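Local coordinates for glycosyl hydrolase family 2, TIM barrel domain protein (Faecalibacterium prausnitzii A2-165, PDB 6ED2), which probably hydrolyses beta-glucuronides as a gut bacterial beta-glucuronidase of glycosyl hydrolase family 2, at residues 265-279 with 288-300. Sequence-based numbering, arbitrary orientation.
Sequences RLWNVHAAYLYDLVI and VDEYLDRIGIRTF
With CG anti to the carbonyl carbon in both Tyr275 (chi1 -75°) and Leu274 (chi1 -66°), the tyrosine ring swings to meet Ile297 while the leucine leans toward Arg294. Strands 275-283 and 286-295 form an antiparallel beta hairpin at one side of the four-stranded sheet in the immunoglobulin-like beta-sandwich domain of family 2 glycosyl hydrolases. Tyr275 with Ile295, Leu277 with Asp293 and Ile279 with Tyr291 are hydrogen-bonded pairs, and Tyr275 N reaches Ile295 O at 2.8 Å in a nearly straight bond. On the face carrying Tyr275, Leu277 CD2 packs on Ile295 CG2; Tyr213 of strand 210-219 packs against both, with Val240 and Leu242 of the adjacent strand 238-244 beside them. On the other face Val278 CG2 lies alongside Leu292 CD2 at 3.7 Å. The Val278 side chain lies about 4 Å from the magnesium ion bound at Thr239 and Glu241. Nearby, Leu274 CD1 sits over one face of the Arg294 guanidinium, whose edge meets Asp276 OD1; the salt bridge from that oxygen to Arg294 NE is long, 3.7 Å, and Arg294 NH1 also pairs with Glu369. Tyr275 CE2 rests 3.7 Å from CD1 of Ile297, a residue beyond the paired strand, and Tyr275 OH accepts a bond from Arg265 N. A serine in place of Tyr275 would probably leave Ile297 CD1 without its aromatic neighbour and Arg265 N without its acceptor. Trp267 N bonds to Ile297 O, and Trp267 CE3 lies 3.9 Å from Arg298 CG. One water finishes the junction, accepting from Ile297 N at 2.7 Å and donating to Arg265 O and Tyr273 O.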
loop_
_atom_site.group_PDB
_atom_site.type_symbol
_atom_site.label_atom_id
_atom_site.label_comp_id
_atom_site.label_asym_id
_atom_site.label_seq_id
_atom_site.Cartn_x
_atom_site.Cartn_y
_atom_site.Cartn_z
ATOM N N ARG A 265 -41.536 -27.767 -3.250
ATOM C CA ARG A 265 -40.843 -26.500 -3.032
ATOM C C ARG A 265 -39.613 -26.488 -3.929
ATOM O O ARG A 265 -38.689 -27.293 -3.753
ATOM C CB ARG A 265 -40.474 -26.325 -1.563
ATOM C CG ARG A 265 -41.653 -26.556 -0.629
ATOM C CD ARG A 265 -41.339 -26.110 0.778
ATOM N NE ARG A 265 -40.981 -24.696 0.820
ATOM C CZ ARG A 265 -40.754 -24.019 1.943
ATOM N NH1 ARG A 265 -40.849 -24.632 3.119
ATOM N NH2 ARG A 265 -40.428 -22.734 1.890
ATOM N N LEU A 266 -39.615 -25.590 -4.901
ATOM C CA LEU A 266 -38.599 -25.588 -5.937
ATOM C C LEU A 266 -37.329 -24.894 -5.461
ATOM O O LEU A 266 -37.364 -23.932 -4.689
ATOM C CB LEU A 266 -39.135 -24.897 -7.189
ATOM C CG LEU A 266 -40.349 -25.549 -7.844
ATOM C CD1 LEU A 266 -40.643 -24.874 -9.189
ATOM C CD2 LEU A 266 -40.142 -27.057 -8.023
ATOM N N TRP A 267 -36.203 -25.403 -5.942
ATOM C CA TRP A 267 -34.911 -24.766 -5.762
ATOM C C TRP A 267 -34.780 -23.597 -6.734
ATOM O O TRP A 267 -35.019 -23.751 -7.934
ATOM C CB TRP A 267 -33.822 -25.811 -5.990
ATOM C CG TRP A 267 -32.429 -25.410 -5.685
ATOM C CD1 TRP A 267 -31.689 -25.756 -4.577
ATOM C CD2 TRP A 267 -31.554 -24.655 -6.532
ATOM N NE1 TRP A 267 -30.413 -25.238 -4.677
ATOM C CE2 TRP A 267 -30.308 -24.554 -5.865
ATOM C CE3 TRP A 267 -31.706 -24.042 -7.782
ATOM C CZ2 TRP A 267 -29.230 -23.863 -6.410
ATOM C CZ3 TRP A 267 -30.631 -23.362 -8.326
ATOM C CH2 TRP A 267 -29.406 -23.279 -7.643
ATOM N N ASN A 268 -34.409 -22.428 -6.217
ATOM C CA ASN A 268 -34.355 -21.209 -7.010
ATOM C C ASN A 268 -33.104 -20.403 -6.686
ATOM O O ASN A 268 -32.501 -20.557 -5.621
ATOM C CB ASN A 268 -35.589 -20.350 -6.766
ATOM C CG ASN A 268 -36.525 -20.376 -7.930
ATOM O OD1 ASN A 268 -36.169 -19.937 -9.041
ATOM N ND2 ASN A 268 -37.724 -20.908 -7.708
ATOM N N VAL A 269 -32.737 -19.514 -7.616
ATOM C CA VAL A 269 -31.594 -18.632 -7.419
ATOM C C VAL A 269 -31.790 -17.827 -6.144
ATOM O O VAL A 269 -32.831 -17.188 -5.954
ATOM C CB VAL A 269 -31.415 -17.703 -8.632
ATOM C CG1 VAL A 269 -30.674 -16.424 -8.227
ATOM C CG2 VAL A 269 -30.653 -18.399 -9.706
ATOM N N HIS A 270 -30.797 -17.867 -5.254
ATOM C CA HIS A 270 -30.839 -17.188 -3.960
ATOM C C HIS A 270 -32.035 -17.611 -3.108
ATOM O O HIS A 270 -32.348 -16.959 -2.110
ATOM C CB HIS A 270 -30.828 -15.659 -4.125
ATOM C CG HIS A 270 -29.596 -15.128 -4.802
ATOM N ND1 HIS A 270 -29.626 -14.055 -5.668
ATOM C CD2 HIS A 270 -28.302 -15.525 -4.745
ATOM C CE1 HIS A 270 -28.406 -13.810 -6.107
ATOM N NE2 HIS A 270 -27.583 -14.685 -5.560
ATOM N N ALA A 271 -32.709 -18.694 -3.471
ATOM C CA ALA A 271 -33.870 -19.174 -2.743
ATOM C C ALA A 271 -33.852 -20.700 -2.811
ATOM O O ALA A 271 -34.764 -21.349 -3.305
ATOM C CB ALA A 271 -35.165 -18.597 -3.318
ATOM N N ALA A 272 -32.771 -21.284 -2.322
ATOM C CA ALA A 272 -32.603 -22.719 -2.445
ATOM C C ALA A 272 -33.612 -23.445 -1.567
ATOM O O ALA A 272 -34.057 -22.929 -0.543
ATOM C CB ALA A 272 -31.188 -23.128 -2.051
ATOM N N TYR A 273 -33.988 -24.643 -1.996
ATOM C CA TYR A 273 -34.680 -25.580 -1.128
ATOM C C TYR A 273 -34.185 -26.975 -1.449
ATOM O O TYR A 273 -34.179 -27.379 -2.612
ATOM C CB TYR A 273 -36.197 -25.508 -1.290
ATOM C CG TYR A 273 -36.907 -26.097 -0.107
ATOM C CD1 TYR A 273 -37.202 -25.313 1.001
ATOM C CD2 TYR A 273 -37.250 -27.449 -0.070
ATOM C CE1 TYR A 273 -37.838 -25.841 2.099
ATOM C CE2 TYR A 273 -37.888 -27.992 1.036
ATOM C CZ TYR A 273 -38.184 -27.176 2.116
ATOM O OH TYR A 273 -38.832 -27.683 3.222
ATOM N N LEU A 274 -33.768 -27.703 -0.422
ATOM C CA LEU A 274 -33.188 -29.027 -0.580
ATOM C C LEU A 274 -34.066 -30.049 0.128
ATOM O O LEU A 274 -34.665 -29.755 1.171
ATOM C CB LEU A 274 -31.751 -29.070 -0.025
ATOM C CG LEU A 274 -30.749 -28.200 -0.803
ATOM C CD1 LEU A 274 -29.365 -28.230 -0.167
ATOM C CD2 LEU A 274 -30.673 -28.623 -2.287
ATOM N N TYR A 275 -34.174 -31.232 -0.468
ATOM C CA TYR A 275 -34.854 -32.377 0.112
ATOM C C TYR A 275 -33.826 -33.434 0.465
ATOM O O TYR A 275 -32.749 -33.501 -0.124
ATOM C CB TYR A 275 -35.875 -32.983 -0.856
ATOM C CG TYR A 275 -37.155 -32.199 -1.017
ATOM C CD1 TYR A 275 -38.307 -32.537 -0.298
ATOM C CD2 TYR A 275 -37.231 -31.149 -1.923
ATOM C CE1 TYR A 275 -39.499 -31.824 -0.471
ATOM C CE2 TYR A 275 -38.403 -30.439 -2.106
ATOM C CZ TYR A 275 -39.534 -30.773 -1.376
ATOM O OH TYR A 275 -40.688 -30.050 -1.574
ATOM N N ASP A 276 -34.176 -34.293 1.403
ATOM C CA ASP A 276 -33.275 -35.352 1.834
ATOM C C ASP A 276 -33.616 -36.627 1.075
ATOM O O ASP A 276 -34.771 -37.071 1.082
ATOM C CB ASP A 276 -33.361 -35.563 3.344
ATOM C CG ASP A 276 -32.836 -34.371 4.121
ATOM O OD1 ASP A 276 -31.659 -34.012 3.928
ATOM O OD2 ASP A 276 -33.603 -33.778 4.902
ATOM N N LEU A 277 -32.616 -37.195 0.414
ATOM C CA LEU A 277 -32.782 -38.386 -0.398
ATOM C C LEU A 277 -32.212 -39.576 0.359
ATOM O O LEU A 277 -31.080 -39.517 0.849
ATOM C CB LEU A 277 -32.074 -38.210 -1.747
ATOM C CG LEU A 277 -32.207 -39.312 -2.804
ATOM C CD1 LEU A 277 -33.654 -39.450 -3.258
ATOM C CD2 LEU A 277 -31.332 -38.998 -3.987
ATOM N N VAL A 278 -32.995 -40.650 0.456
ATOM C CA VAL A 278 -32.578 -41.874 1.137
ATOM C C VAL A 278 -32.646 -43.023 0.140
ATOM O O VAL A 278 -33.737 -43.403 -0.302
ATOM C CB VAL A 278 -33.452 -42.170 2.361
ATOM C CG1 VAL A 278 -32.986 -43.448 3.062
ATOM C CG2 VAL A 278 -33.447 -40.988 3.299
ATOM N N ILE A 279 -31.495 -43.602 -0.187
ATOM C CA ILE A 279 -31.420 -44.750 -1.082
ATOM C C ILE A 279 -30.969 -45.963 -0.286
ATOM O O ILE A 279 -29.884 -45.949 0.307
ATOM C CB ILE A 279 -30.453 -44.509 -2.255
ATOM C CG1 ILE A 279 -30.733 -43.188 -2.974
ATOM C CG2 ILE A 279 -30.499 -45.700 -3.214
ATOM C CD1 ILE A 279 -29.616 -42.809 -3.924
ATOM N N VAL A 288 -29.091 -53.553 3.609
ATOM C CA VAL A 288 -27.702 -53.908 3.321
ATOM C C VAL A 288 -26.856 -52.688 2.965
ATOM O O VAL A 288 -25.638 -52.714 3.159
ATOM C CB VAL A 288 -27.630 -54.999 2.229
ATOM C CG1 VAL A 288 -29.013 -55.522 1.890
ATOM C CG2 VAL A 288 -26.872 -54.542 0.951
ATOM N N ASP A 289 -27.458 -51.616 2.470
ATOM C CA ASP A 289 -26.686 -50.404 2.225
ATOM C C ASP A 289 -27.644 -49.232 2.243
ATOM O O ASP A 289 -28.830 -49.373 1.929
ATOM C CB ASP A 289 -25.927 -50.422 0.892
ATOM C CG ASP A 289 -25.022 -49.198 0.724
ATOM O OD1 ASP A 289 -24.370 -48.801 1.721
ATOM O OD2 ASP A 289 -24.969 -48.613 -0.391
ATOM N N GLU A 290 -27.124 -48.079 2.634
ATOM C CA GLU A 290 -27.924 -46.869 2.613
ATOM C C GLU A 290 -27.037 -45.721 2.174
ATOM O O GLU A 290 -25.917 -45.572 2.671
ATOM C CB GLU A 290 -28.546 -46.581 3.974
ATOM C CG GLU A 290 -29.034 -45.163 4.121
ATOM C CD GLU A 290 -29.567 -44.899 5.508
ATOM O OE1 GLU A 290 -28.754 -44.610 6.417
ATOM O OE2 GLU A 290 -30.795 -45.026 5.691
ATOM N N TYR A 291 -27.513 -44.953 1.203
ATOM C CA TYR A 291 -26.836 -43.747 0.778
ATOM C C TYR A 291 -27.774 -42.581 1.010
ATOM O O TYR A 291 -28.992 -42.728 0.927
ATOM C CB TYR A 291 -26.380 -43.785 -0.696
ATOM C CG TYR A 291 -25.433 -42.642 -0.979
ATOM C CD1 TYR A 291 -24.115 -42.662 -0.499
ATOM C CD2 TYR A 291 -25.871 -41.507 -1.657
ATOM C CE1 TYR A 291 -23.257 -41.591 -0.722
ATOM C CE2 TYR A 291 -25.023 -40.426 -1.875
ATOM C CZ TYR A 291 -23.723 -40.472 -1.407
ATOM O OH TYR A 291 -22.887 -39.400 -1.640
ATOM N N LEU A 292 -27.191 -41.442 1.368
ATOM C CA LEU A 292 -27.927 -40.259 1.779
ATOM C C LEU A 292 -27.385 -39.043 1.043
ATOM O O LEU A 292 -26.175 -38.870 0.912
ATOM C CB LEU A 292 -27.819 -40.043 3.296
ATOM C CG LEU A 292 -28.303 -41.169 4.213
ATOM C CD1 LEU A 292 -27.760 -40.957 5.631
ATOM C CD2 LEU A 292 -29.826 -41.228 4.234
ATOM N N ASP A 293 -28.281 -38.198 0.563
ATOM C CA ASP A 293 -27.854 -37.017 -0.163
ATOM C C ASP A 293 -28.978 -35.999 -0.068
ATOM O O ASP A 293 -30.047 -36.265 0.493
ATOM C CB ASP A 293 -27.491 -37.355 -1.616
ATOM C CG ASP A 293 -26.485 -36.378 -2.231
ATOM O OD1 ASP A 293 -26.200 -35.312 -1.620
ATOM O OD2 ASP A 293 -26.003 -36.676 -3.354
ATOM N N ARG A 294 -28.698 -34.807 -0.572
ATOM C CA ARG A 294 -29.680 -33.738 -0.625
ATOM C C ARG A 294 -29.761 -33.253 -2.058
ATOM O O ARG A 294 -28.729 -33.097 -2.720
ATOM C CB ARG A 294 -29.305 -32.614 0.316
ATOM C CG ARG A 294 -29.128 -33.109 1.736
ATOM C CD ARG A 294 -28.587 -32.029 2.625
ATOM N NE ARG A 294 -29.611 -31.065 3.009
ATOM C CZ ARG A 294 -29.364 -29.769 3.188
ATOM N NH1 ARG A 294 -28.122 -29.296 2.994
ATOM N NH2 ARG A 294 -30.351 -28.949 3.539
ATOM N N ILE A 295 -30.985 -33.055 -2.544
ATOM C CA ILE A 295 -31.216 -32.675 -3.926
ATOM C C ILE A 295 -32.172 -31.494 -3.952
ATOM O O ILE A 295 -32.969 -31.283 -3.037
ATOM C CB ILE A 295 -31.789 -33.833 -4.765
ATOM C CG1 ILE A 295 -33.157 -34.237 -4.222
ATOM C CG2 ILE A 295 -30.844 -35.000 -4.790
ATOM C CD1 ILE A 295 -33.719 -35.499 -4.876
ATOM N N GLY A 296 -32.088 -30.725 -5.020
ATOM C CA GLY A 296 -32.992 -29.613 -5.242
ATOM C C GLY A 296 -33.824 -29.885 -6.477
ATOM O O GLY A 296 -33.327 -30.442 -7.459
ATOM N N ILE A 297 -35.094 -29.505 -6.413
ATOM C CA ILE A 297 -36.036 -29.725 -7.500
ATOM C C ILE A 297 -36.037 -28.471 -8.366
ATOM O O ILE A 297 -36.576 -27.430 -7.977
ATOM C CB ILE A 297 -37.440 -30.046 -6.970
ATOM C CG1 ILE A 297 -37.398 -31.299 -6.089
ATOM C CG2 ILE A 297 -38.402 -30.264 -8.119
ATOM C CD1 ILE A 297 -38.776 -31.703 -5.579
ATOM N N ARG A 298 -35.421 -28.567 -9.539
ATOM C CA ARG A 298 -35.351 -27.436 -10.448
ATOM C C ARG A 298 -35.075 -27.952 -11.854
ATOM O O ARG A 298 -34.373 -28.954 -12.034
ATOM C CB ARG A 298 -34.263 -26.439 -10.022
ATOM C CG ARG A 298 -32.846 -27.010 -10.083
ATOM C CD ARG A 298 -32.151 -26.663 -11.391
ATOM N NE ARG A 298 -30.826 -27.274 -11.555
ATOM C CZ ARG A 298 -30.614 -28.457 -12.124
ATOM N NH1 ARG A 298 -31.651 -29.170 -12.555
ATOM N NH2 ARG A 298 -29.373 -28.934 -12.246
ATOM N N THR A 299 -35.598 -27.229 -12.845
ATOM C CA THR A 299 -35.303 -27.479 -14.250
ATOM C C THR A 299 -34.461 -26.344 -14.823
ATOM O O THR A 299 -34.590 -25.182 -14.419
ATOM C CB THR A 299 -36.576 -27.616 -15.086
ATOM O OG1 THR A 299 -37.267 -26.357 -15.121
ATOM C CG2 THR A 299 -37.483 -28.702 -14.522
ATOM N N PHE A 300 -33.588 -26.687 -15.766
ATOM C CA PHE A 300 -32.772 -25.660 -16.397
ATOM C C PHE A 300 -32.503 -26.026 -17.851
ATOM O O PHE A 300 -32.046 -27.136 -18.136
ATOM C CB PHE A 300 -31.461 -25.467 -15.641
ATOM C CG PHE A 300 -30.623 -24.348 -16.173
ATOM C CD1 PHE A 300 -30.764 -23.068 -15.676
ATOM C CD2 PHE A 300 -29.696 -24.576 -17.176
ATOM C CE1 PHE A 300 -29.976 -22.019 -16.170
ATOM C CE2 PHE A 300 -28.918 -23.544 -17.673
ATOM C CZ PHE A 300 -29.060 -22.261 -17.164
HETATM O O HOH W 1 -36.168 -28.382 -4.162
#